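Local coordinates for protein 16S rRNA methyltransferase (Streptomyces sp. DSM 40477, PDB 3MQ2) that methylates the N1 position of adenine 1408 in 16S rRNA, using S-adenosyl-L-methionine, and so confers resistance to aminoglycosides such as kanamycin and apramycin, at residues 54-59 and 83-88; 30-35 and 94-99. One frame throughout, in Å; residues are numbered along the deposited sequence.

Contact 1 of 2, residues 54-59 and 83-88. With SAH (S-adenosyl-L-homocysteine), chain C.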
ATOM      1  N   VAL A  54       9.535   7.860  -0.221  1.00  9.27           N
ATOM      2  CA  VAL A  54       8.424   6.978   0.147  1.00  9.04           C
ATOM      3  C   VAL A  54       7.224   7.830   0.475  1.00 11.81           C
ATOM      4  O   VAL A  54       7.307   8.708   1.328  1.00 11.52           O
ATOM      5  CB  VAL A  54       8.771   6.092   1.368  1.00 11.01           C
ATOM      6  CG1 VAL A  54       7.590   5.170   1.734  1.00  9.81           C
ATOM      7  CG2 VAL A  54      10.034   5.268   1.071  1.00 11.59           C
ATOM      8  N   VAL A  55       6.120   7.582  -0.227  1.00  8.39           N
ATOM      9  CA  VAL A  55       4.878   8.309  -0.009  1.00  7.58           C
ATOM     10  C   VAL A  55       3.874   7.313   0.553  1.00 11.36           C
ATOM     11  O   VAL A  55       3.778   6.187   0.070  1.00 11.97           O
ATOM     12  CB  VAL A  55       4.339   8.908  -1.334  1.00  7.10           C
ATOM     13  CG1 VAL A  55       3.047   9.696  -1.094  1.00  8.99           C
ATOM     14  CG2 VAL A  55       5.390   9.821  -1.971  1.00  9.22           C
ATOM     15  N   ALA A  56       3.130   7.710   1.576  1.00  7.56           N
ATOM     16  CA  ALA A  56       2.154   6.796   2.156  1.00  5.56           C
ATOM     17  C   ALA A  56       0.882   7.551   2.418  1.00 11.26           C
ATOM     18  O   ALA A  56       0.916   8.696   2.849  1.00  9.52           O
ATOM     19  CB  ALA A  56       2.680   6.178   3.453  1.00  8.01           C
ATOM     20  N   LEU A  57      -0.250   6.927   2.135  1.00  6.74           N
ATOM     21  CA  LEU A  57      -1.501   7.640   2.336  1.00  7.53           C
ATOM     22  C   LEU A  57      -2.540   6.783   3.033  1.00 10.48           C
ATOM     23  O   LEU A  57      -2.472   5.541   3.018  1.00  9.02           O
ATOM     24  CB  LEU A  57      -2.030   8.191   1.016  1.00 12.94           C
ATOM     25  CG  LEU A  57      -2.156   7.212  -0.144  1.00 14.10           C
ATOM     26  CD1 LEU A  57      -3.480   6.490  -0.046  1.00 17.14           C
ATOM     27  CD2 LEU A  57      -2.057   7.949  -1.471  1.00 16.80           C
ATOM     28  N   ASP A  58      -3.482   7.455   3.687  1.00  7.13           N
ATOM     29  CA  ASP A  58      -4.619   6.757   4.266  1.00  7.78           C
ATOM     30  C   ASP A  58      -5.794   7.704   4.261  1.00  9.99           C
ATOM     31  O   ASP A  58      -5.614   8.925   4.335  1.00 10.11           O
ATOM     32  CB  ASP A  58      -4.341   6.339   5.708  1.00  8.43           C
ATOM     33  CG  ASP A  58      -5.249   5.214   6.170  1.00 14.93           C
ATOM     34  OD1 ASP A  58      -4.830   4.039   6.065  1.00 13.57           O
ATOM     35  OD2 ASP A  58      -6.387   5.492   6.614  1.00 17.88           O
ATOM     36  N   ALA A  59      -6.990   7.132   4.199  1.00  9.60           N
ATOM     37  CA  ALA A  59      -8.223   7.931   4.263  1.00 10.68           C
ATOM     38  C   ALA A  59      -8.411   8.568   5.635  1.00 14.96           C
ATOM     39  O   ALA A  59      -9.084   9.598   5.764  1.00 11.55           O
ATOM     40  CB  ALA A  59      -9.416   7.055   3.938  1.00 14.28           C
ATOM     41  N   LEU A  83      10.319  10.656   3.403  1.00 12.35           N
ATOM     42  CA  LEU A  83       9.056  10.044   3.799  1.00  8.70           C
ATOM     43  C   LEU A  83       7.978  11.117   3.887  1.00 11.83           C
ATOM     44  O   LEU A  83       8.147  12.138   4.555  1.00 13.50           O
ATOM     45  CB  LEU A  83       9.230   9.348   5.151  1.00 11.79           C
ATOM     46  CG  LEU A  83       8.013   8.652   5.763  1.00 11.88           C
ATOM     47  CD1 LEU A  83       7.385   7.652   4.781  1.00 11.86           C
ATOM     48  CD2 LEU A  83       8.448   7.948   7.051  1.00 10.81           C
ATOM     49  N   LEU A  84       6.869  10.874   3.206  1.00  9.20           N
ATOM     50  CA  LEU A  84       5.790  11.831   3.131  1.00  9.58           C
ATOM     51  C   LEU A  84       4.472  11.102   3.366  1.00  9.20           C
ATOM     52  O   LEU A  84       4.145  10.162   2.648  1.00 10.80           O
ATOM     53  CB  LEU A  84       5.799  12.482   1.743  1.00 10.98           C
ATOM     54  CG  LEU A  84       4.620  13.354   1.349  1.00 13.56           C
ATOM     55  CD1 LEU A  84       4.581  14.596   2.217  1.00 15.77           C
ATOM     56  CD2 LEU A  84       4.748  13.739  -0.125  1.00 17.03           C
ATOM     57  N   TYR A  85       3.734  11.529   4.387  1.00  7.54           N
ATOM     58  CA  TYR A  85       2.409  10.987   4.669  1.00  9.42           C
ATOM     59  C   TYR A  85       1.336  11.925   4.119  1.00  8.87           C
ATOM     60  O   TYR A  85       1.377  13.137   4.353  1.00 11.64           O
ATOM     61  CB  TYR A  85       2.215  10.813   6.179  1.00 10.15           C
ATOM     62  CG  TYR A  85       3.064   9.706   6.748  1.00  9.03           C
ATOM     63  CD1 TYR A  85       2.683   8.384   6.614  1.00  9.30           C
ATOM     64  CD2 TYR A  85       4.265   9.987   7.398  1.00  9.29           C
ATOM     65  CE1 TYR A  85       3.463   7.364   7.129  1.00 10.44           C
ATOM     66  CE2 TYR A  85       5.058   8.978   7.905  1.00 11.87           C
ATOM     67  CZ  TYR A  85       4.649   7.669   7.763  1.00 12.16           C
ATOM     68  OH  TYR A  85       5.427   6.660   8.270  1.00 11.67           O
ATOM     69  N   LEU A  86       0.373  11.359   3.394  1.00  6.48           N
ATOM     70  CA  LEU A  86      -0.676  12.155   2.754  1.00  6.33           C
ATOM     71  C   LEU A  86      -2.062  11.671   3.165  1.00  7.76           C
ATOM     72  O   LEU A  86      -2.276  10.493   3.424  1.00 10.04           O
ATOM     73  CB  LEU A  86      -0.559  12.053   1.225  1.00  7.30           C
ATOM     74  CG  LEU A  86       0.752  12.526   0.604  1.00  7.44           C
ATOM     75  CD1 LEU A  86       0.678  12.416  -0.926  1.00  8.90           C
ATOM     76  CD2 LEU A  86       1.083  13.970   1.000  1.00 11.75           C
ATOM     77  N   TRP A  87      -3.014  12.591   3.190  1.00  8.61           N
ATOM     78  CA  TRP A  87      -4.390  12.270   3.547  1.00  9.61           C
ATOM     79  C   TRP A  87      -5.172  12.097   2.268  1.00 10.60           C
ATOM     80  O   TRP A  87      -5.409  13.069   1.560  1.00  9.59           O
ATOM     81  CB  TRP A  87      -4.972  13.453   4.315  1.00  7.61           C
ATOM     82  CG  TRP A  87      -6.301  13.240   4.963  1.00 10.36           C
ATOM     83  CD1 TRP A  87      -6.893  12.048   5.315  1.00 11.33           C
ATOM     84  CD2 TRP A  87      -7.213  14.275   5.360  1.00  9.59           C
ATOM     85  NE1 TRP A  87      -8.116  12.296   5.918  1.00 10.96           N
ATOM     86  CE2 TRP A  87      -8.328  13.646   5.953  1.00 10.25           C
ATOM     87  CE3 TRP A  87      -7.179  15.671   5.282  1.00 10.15           C
ATOM     88  CZ2 TRP A  87      -9.411  14.372   6.455  1.00 12.25           C
ATOM     89  CZ3 TRP A  87      -8.261  16.390   5.787  1.00 12.35           C
ATOM     90  CH2 TRP A  87      -9.360  15.739   6.358  1.00 16.26           C
ATOM     91  N   ALA A  88      -5.561  10.869   1.949  1.00  7.85           N
ATOM     92  CA  ALA A  88      -6.251  10.625   0.684  1.00  7.97           C
ATOM     93  C   ALA A  88      -6.834   9.231   0.648  1.00  8.76           C
ATOM     94  O   ALA A  88      -6.323   8.328   1.299  1.00 10.19           O
ATOM     95  CB  ALA A  88      -5.288  10.799  -0.496  1.00 11.69           C
TER
HETATM   96  N   SAH C 216      -1.417  -1.240   5.515  0.62  5.86           N
HETATM   97  CA  SAH C 216      -1.543  -0.881   6.917  0.62 13.22           C
HETATM   98  CB  SAH C 216      -3.006  -0.676   7.305  0.62  9.82           C
HETATM   99  CG  SAH C 216      -3.954  -1.747   6.776  0.62 13.11           C
HETATM  100  SD  SAH C 216      -5.576  -1.651   7.574  0.62 17.41           S
HETATM  101  C   SAH C 216      -0.920  -1.970   7.769  0.62 21.89           C
HETATM  102  O   SAH C 216      -0.808  -1.836   8.988  0.62 22.72           O
HETATM  103  OXT SAH C 216      -0.523  -3.007   7.238  0.62 14.06           O
HETATM  104  C5' SAH C 216      -6.236  -1.055   5.996  0.62 13.49           C
HETATM  105  C4' SAH C 216      -6.120   0.460   5.869  0.62  9.21           C
HETATM  106  O4' SAH C 216      -6.628   0.854   4.612  0.62 13.42           O
HETATM  107  C3' SAH C 216      -6.937   1.217   6.917  0.62 12.13           C
HETATM  108  O3' SAH C 216      -6.111   2.162   7.551  0.62 13.20           O
HETATM  109  C2' SAH C 216      -8.007   1.970   6.157  0.62 12.97           C
HETATM  110  O2' SAH C 216      -8.196   3.270   6.687  0.62 14.44           O
HETATM  111  C1' SAH C 216      -7.409   2.024   4.766  0.62 10.71           C
HETATM  112  N9  SAH C 216      -8.398   2.083   3.683  0.62 15.81           N
HETATM  113  C8  SAH C 216      -9.483   1.277   3.454  0.62 11.25           C
HETATM  114  N7  SAH C 216     -10.093   1.707   2.315  0.62 16.73           N
HETATM  115  C5  SAH C 216      -9.394   2.768   1.832  0.62 12.80           C
HETATM  116  C6  SAH C 216      -9.556   3.583   0.721  0.62 12.30           C
HETATM  117  N6  SAH C 216     -10.563   3.389  -0.126  0.62 11.46           N
HETATM  118  N1  SAH C 216      -8.651   4.595   0.501  0.62 13.59           N
HETATM  119  C2  SAH C 216      -7.597   4.807   1.365  0.62 14.33           C
HETATM  120  N3  SAH C 216      -7.440   4.006   2.473  0.62 11.22           N
HETATM  121  C4  SAH C 216      -8.327   3.004   2.683  0.62 13.81           C
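Ala56 O is gripped twice by the adjoining strand: Leu86 N donates to it at 2.8 Å, and Tyr85 CA lies 3.3 Å from the same oxygen in a CA-H...O contact. Repeated from Val54 to Asp58, this pairing zips two parallel strands, 23° apart in direction, whose connection runs through helix 65-71 in a beta-alpha-beta unit of the Rossmann-like methyltransferase sheet. On one face the branches interlock diagonally, with Val55 CG1 3.6 Å from Leu86 CD1. On the other, Ala56 CB lies obliquely against the Tyr85 ring, 3.9 Å from CD1, while Tyr85 OH bonds to Gly39 O.

At the end of strand 83-87 the indole adds a side-chain bond. With chi1 at -170°, Trp87 swings its pyrrole edge to Ala59 O, and NE1 donates at 2.9 Å; the oxygen lies close to the ring plane, but the donor sits 52° out of the carbonyl plane. The Asp58 carboxylate takes both ribose hydroxyls of S-adenosyl-L-homocysteine: OD1 accepts O3' at 2.7 Å and OD2 accepts O2' at 2.9 Å. Gly37 N and Asp60 N also bond to it, one to each oxygen. Four donors thus probably favour its anionic form, and the two backbone N-H groups probably hold it in place to clamp the ribose.

Contact 2 of 2, residues 30-35 and 94-99; sequences VVLDVG and PPLSGV. With SAH (S-adenosyl-L-homocysteine), chain C.
Val99 meets strand 30-34 with both of its methyls, and the interaction is almost wholly apolar. CG1 of Val99 lies alongside the strand, 3.8 Å from Leu32 CB and 3.6 Å from Val30 O, because chi1 of 170° sets it opposite its own backbone N. The other branch, Val99 CG2, touches Val30 CG1 at 4.1 Å, the two side chains crossing at about a right angle. Leu96 adds a second apolar contact: its CD1 rests against the forked end of Leu32, 3.8 Å from Leu32 CD1 and 4.0 Å from Leu32 CD2. Phe20 of helix 17-24 also packs on Leu96.

Polar bonding is directed to other partners. The backbone of Val30 pairs with Gly100, and that of Leu32 with Glu101 and His103, so strand 99-105 continues the sheet directly after the loop. Within residues 94-99, an inverse gamma turn centred on Pro95 bends the chain, closed by a weak bond from Leu96 N to Pro94 O.

Ligand binding is confined to the far end of the strand. Gly35, at a positive phi of 77°, opens the glycine-rich loop of the methyltransferase fold, and its O accepts the amino N of S-adenosyl-L-homocysteine at 2.9 Å. Division of labour follows: aliphatic branches cover the first part and middle of the strand, while the backbone carbonyl of Gly35 at its end binds the amino group of the product.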
ATOM      1  N   VAL A  30      10.241   6.520  -6.549  1.00 13.53           N
ATOM      2  CA  VAL A  30       9.189   6.738  -5.559  1.00 15.83           C
ATOM      3  C   VAL A  30       8.480   5.424  -5.251  1.00 12.61           C
ATOM      4  O   VAL A  30       8.152   4.659  -6.162  1.00 13.11           O
ATOM      5  CB  VAL A  30       8.155   7.776  -6.051  1.00 15.30           C
ATOM      6  CG1 VAL A  30       6.993   7.883  -5.074  1.00 12.12           C
ATOM      7  CG2 VAL A  30       8.808   9.143  -6.246  1.00 16.39           C
ATOM      8  N   VAL A  31       8.251   5.169  -3.962  1.00 11.11           N
ATOM      9  CA  VAL A  31       7.467   4.026  -3.501  1.00  8.74           C
ATOM     10  C   VAL A  31       6.206   4.590  -2.880  1.00 13.03           C
ATOM     11  O   VAL A  31       6.289   5.569  -2.168  1.00 10.86           O
ATOM     12  CB  VAL A  31       8.231   3.249  -2.405  1.00 12.56           C
ATOM     13  CG1 VAL A  31       7.385   2.120  -1.829  1.00 13.19           C
ATOM     14  CG2 VAL A  31       9.550   2.702  -2.951  1.00 17.69           C
ATOM     15  N   LEU A  32       5.052   3.991  -3.164  1.00  9.13           N
ATOM     16  CA  LEU A  32       3.779   4.470  -2.612  1.00  9.61           C
ATOM     17  C   LEU A  32       3.095   3.366  -1.818  1.00 12.08           C
ATOM     18  O   LEU A  32       2.911   2.265  -2.332  1.00 11.26           O
ATOM     19  CB  LEU A  32       2.853   4.918  -3.744  1.00  7.40           C
ATOM     20  CG  LEU A  32       1.439   5.334  -3.336  1.00  6.00           C
ATOM     21  CD1 LEU A  32       1.485   6.585  -2.463  1.00 10.57           C
ATOM     22  CD2 LEU A  32       0.584   5.593  -4.563  1.00  9.25           C
ATOM     23  N   ASP A  33       2.718   3.661  -0.574  1.00  8.60           N
ATOM     24  CA  ASP A  33       1.944   2.721   0.236  1.00  7.28           C
ATOM     25  C   ASP A  33       0.512   3.249   0.332  1.00  8.14           C
ATOM     26  O   ASP A  33       0.293   4.342   0.845  1.00 10.02           O
ATOM     27  CB  ASP A  33       2.548   2.581   1.641  1.00  7.44           C
ATOM     28  CG  ASP A  33       1.949   1.421   2.429  1.00 12.24           C
ATOM     29  OD1 ASP A  33       1.498   0.445   1.798  1.00 14.35           O
ATOM     30  OD2 ASP A  33       1.936   1.469   3.679  1.00 11.16           O
ATOM     31  N   VAL A  34      -0.448   2.478  -0.166  1.00  7.86           N
ATOM     32  CA  VAL A  34      -1.850   2.887  -0.193  1.00  7.06           C
ATOM     33  C   VAL A  34      -2.622   2.232   0.948  1.00  7.67           C
ATOM     34  O   VAL A  34      -2.642   1.010   1.066  1.00  9.96           O
ATOM     35  CB  VAL A  34      -2.501   2.517  -1.548  1.00  8.90           C
ATOM     36  CG1 VAL A  34      -3.991   2.883  -1.551  1.00  9.56           C
ATOM     37  CG2 VAL A  34      -1.745   3.198  -2.697  1.00 12.59           C
ATOM     38  N   GLY A  35      -3.261   3.041   1.796  1.00  8.06           N
ATOM     39  CA  GLY A  35      -3.945   2.511   2.962  1.00  7.81           C
ATOM     40  C   GLY A  35      -2.972   2.145   4.064  1.00 11.05           C
ATOM     41  O   GLY A  35      -3.011   1.041   4.598  1.00  9.73           O
ATOM     42  N   PRO A  94      -3.951  11.265  -4.693  1.00  9.21           N
ATOM     43  CA  PRO A  94      -3.247  12.521  -4.953  1.00 10.05           C
ATOM     44  C   PRO A  94      -2.687  12.514  -6.374  1.00 13.88           C
ATOM     45  O   PRO A  94      -2.562  11.449  -6.989  1.00 11.95           O
ATOM     46  CB  PRO A  94      -2.093  12.498  -3.935  1.00 14.24           C
ATOM     47  CG  PRO A  94      -2.456  11.451  -2.940  1.00 18.27           C
ATOM     48  CD  PRO A  94      -3.271  10.446  -3.679  1.00 11.97           C
ATOM     49  N   PRO A  95      -2.357  13.698  -6.897  1.00 13.85           N
ATOM     50  CA  PRO A  95      -1.830  13.852  -8.253  1.00 15.90           C
ATOM     51  C   PRO A  95      -0.382  13.385  -8.344  1.00 16.61           C
ATOM     52  O   PRO A  95       0.511  14.166  -8.676  1.00 23.12           O
ATOM     53  CB  PRO A  95      -1.937  15.362  -8.490  1.00 18.24           C
ATOM     54  CG  PRO A  95      -1.800  15.957  -7.145  1.00 16.53           C
ATOM     55  CD  PRO A  95      -2.468  14.988  -6.194  1.00 14.86           C
ATOM     56  N   LEU A  96      -0.157  12.113  -8.025  1.00 13.40           N
ATOM     57  CA  LEU A  96       1.163  11.507  -8.127  1.00 13.20           C
ATOM     58  C   LEU A  96       1.371  10.975  -9.538  1.00 14.34           C
ATOM     59  O   LEU A  96       0.430  10.553 -10.200  1.00 14.10           O
ATOM     60  CB  LEU A  96       1.290  10.360  -7.115  1.00 14.41           C
ATOM     61  CG  LEU A  96       1.234  10.730  -5.630  1.00 21.53           C
ATOM     62  CD1 LEU A  96       0.882   9.527  -4.767  1.00 19.29           C
ATOM     63  CD2 LEU A  96       2.554  11.329  -5.190  1.00 26.66           C
ATOM     64  N   SER A  97       2.614  10.981 -10.001  1.00 13.68           N
ATOM     65  CA  SER A  97       2.894  10.403 -11.300  1.00 13.03           C
ATOM     66  C   SER A  97       4.223   9.671 -11.246  1.00 12.88           C
ATOM     67  O   SER A  97       5.104  10.038 -10.474  1.00 17.33           O
ATOM     68  CB  SER A  97       2.958  11.498 -12.361  1.00 23.88           C
ATOM     69  OG  SER A  97       3.907  12.477 -11.979  1.00 30.49           O
ATOM     70  N   GLY A  98       4.345   8.628 -12.053  1.00 13.09           N
ATOM     71  CA  GLY A  98       5.594   7.898 -12.192  1.00 16.21           C
ATOM     72  C   GLY A  98       6.081   7.120 -10.976  1.00 17.13           C
ATOM     73  O   GLY A  98       7.278   6.869 -10.837  1.00 16.49           O
ATOM     74  N   VAL A  99       5.169   6.735 -10.092  1.00 10.75           N
ATOM     75  CA  VAL A  99       5.535   5.871  -8.965  1.00  8.85           C
ATOM     76  C   VAL A  99       6.186   4.590  -9.507  1.00 13.00           C
ATOM     77  O   VAL A  99       5.741   4.056 -10.517  1.00 13.10           O
ATOM     78  CB  VAL A  99       4.300   5.525  -8.111  1.00  8.29           C
ATOM     79  CG1 VAL A  99       4.636   4.436  -7.092  1.00 12.69           C
ATOM     80  CG2 VAL A  99       3.752   6.785  -7.417  1.00 11.64           C
TER
HETATM   81  N   SAH C 216      -1.417  -1.240   5.515  0.62  5.86           N
HETATM   82  CA  SAH C 216      -1.543  -0.881   6.917  0.62 13.22           C
HETATM   83  CB  SAH C 216      -3.006  -0.676   7.305  0.62  9.82           C
HETATM   84  CG  SAH C 216      -3.954  -1.747   6.776  0.62 13.11           C
HETATM   85  SD  SAH C 216      -5.576  -1.651   7.574  0.62 17.41           S
HETATM   86  C   SAH C 216      -0.920  -1.970   7.769  0.62 21.89           C
HETATM   87  O   SAH C 216      -0.808  -1.836   8.988  0.62 22.72           O
HETATM   88  OXT SAH C 216      -0.523  -3.007   7.238  0.62 14.06           O
HETATM   89  C5' SAH C 216      -6.236  -1.055   5.996  0.62 13.49           C
HETATM   90  C4' SAH C 216      -6.120   0.460   5.869  0.62  9.21           C
HETATM   91  O4' SAH C 216      -6.628   0.854   4.612  0.62 13.42           O
HETATM   92  C3' SAH C 216      -6.937   1.217   6.917  0.62 12.13           C
HETATM   93  O3' SAH C 216      -6.111   2.162   7.551  0.62 13.20           O
HETATM   94  C2' SAH C 216      -8.007   1.970   6.157  0.62 12.97           C
HETATM   95  O2' SAH C 216      -8.196   3.270   6.687  0.62 14.44           O
HETATM   96  C1' SAH C 216      -7.409   2.024   4.766  0.62 10.71           C
HETATM   97  N9  SAH C 216      -8.398   2.083   3.683  0.62 15.81           N
HETATM   98  C8  SAH C 216      -9.483   1.277   3.454  0.62 11.25           C
HETATM   99  N7  SAH C 216     -10.093   1.707   2.315  0.62 16.73           N
HETATM  100  C5  SAH C 216      -9.394   2.768   1.832  0.62 12.80           C
HETATM  101  C6  SAH C 216      -9.556   3.583   0.721  0.62 12.30           C
HETATM  102  N6  SAH C 216     -10.563   3.389  -0.126  0.62 11.46           N
HETATM  103  N1  SAH C 216      -8.651   4.595   0.501  0.62 13.59           N
HETATM  104  C2  SAH C 216      -7.597   4.807   1.365  0.62 14.33           C
HETATM  105  N3  SAH C 216      -7.440   4.006   2.473  0.62 11.22           N
HETATM  106  C4  SAH C 216      -8.327   3.004   2.683  0.62 13.81           C

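How the contacts relate
The centres of the two contacts lie about 8 Å apart, and both reach the seven-stranded mixed sheet, contact 2 through strand 29-34 and the loop that leads into strand 99-105. Strand 29-34 is the neighbour of strand 52-58, and backbone pairing joins them: Val31 O faces Val55 N, and Asp33 N faces Val55 O, each at 2.8 Å and each a probable hydrogen bond. Along the chain contact 1 is nested within the loop that contact 2 closes, so the order is 30-35, 54-59, 83-88, 94-99. Parallel strands 29-34 and 52-58 both run toward the cofactor, and Gly35 and Asp58 therefore arrive side by side, gripping its amino-acid and ribose parts from adjacent strand ends.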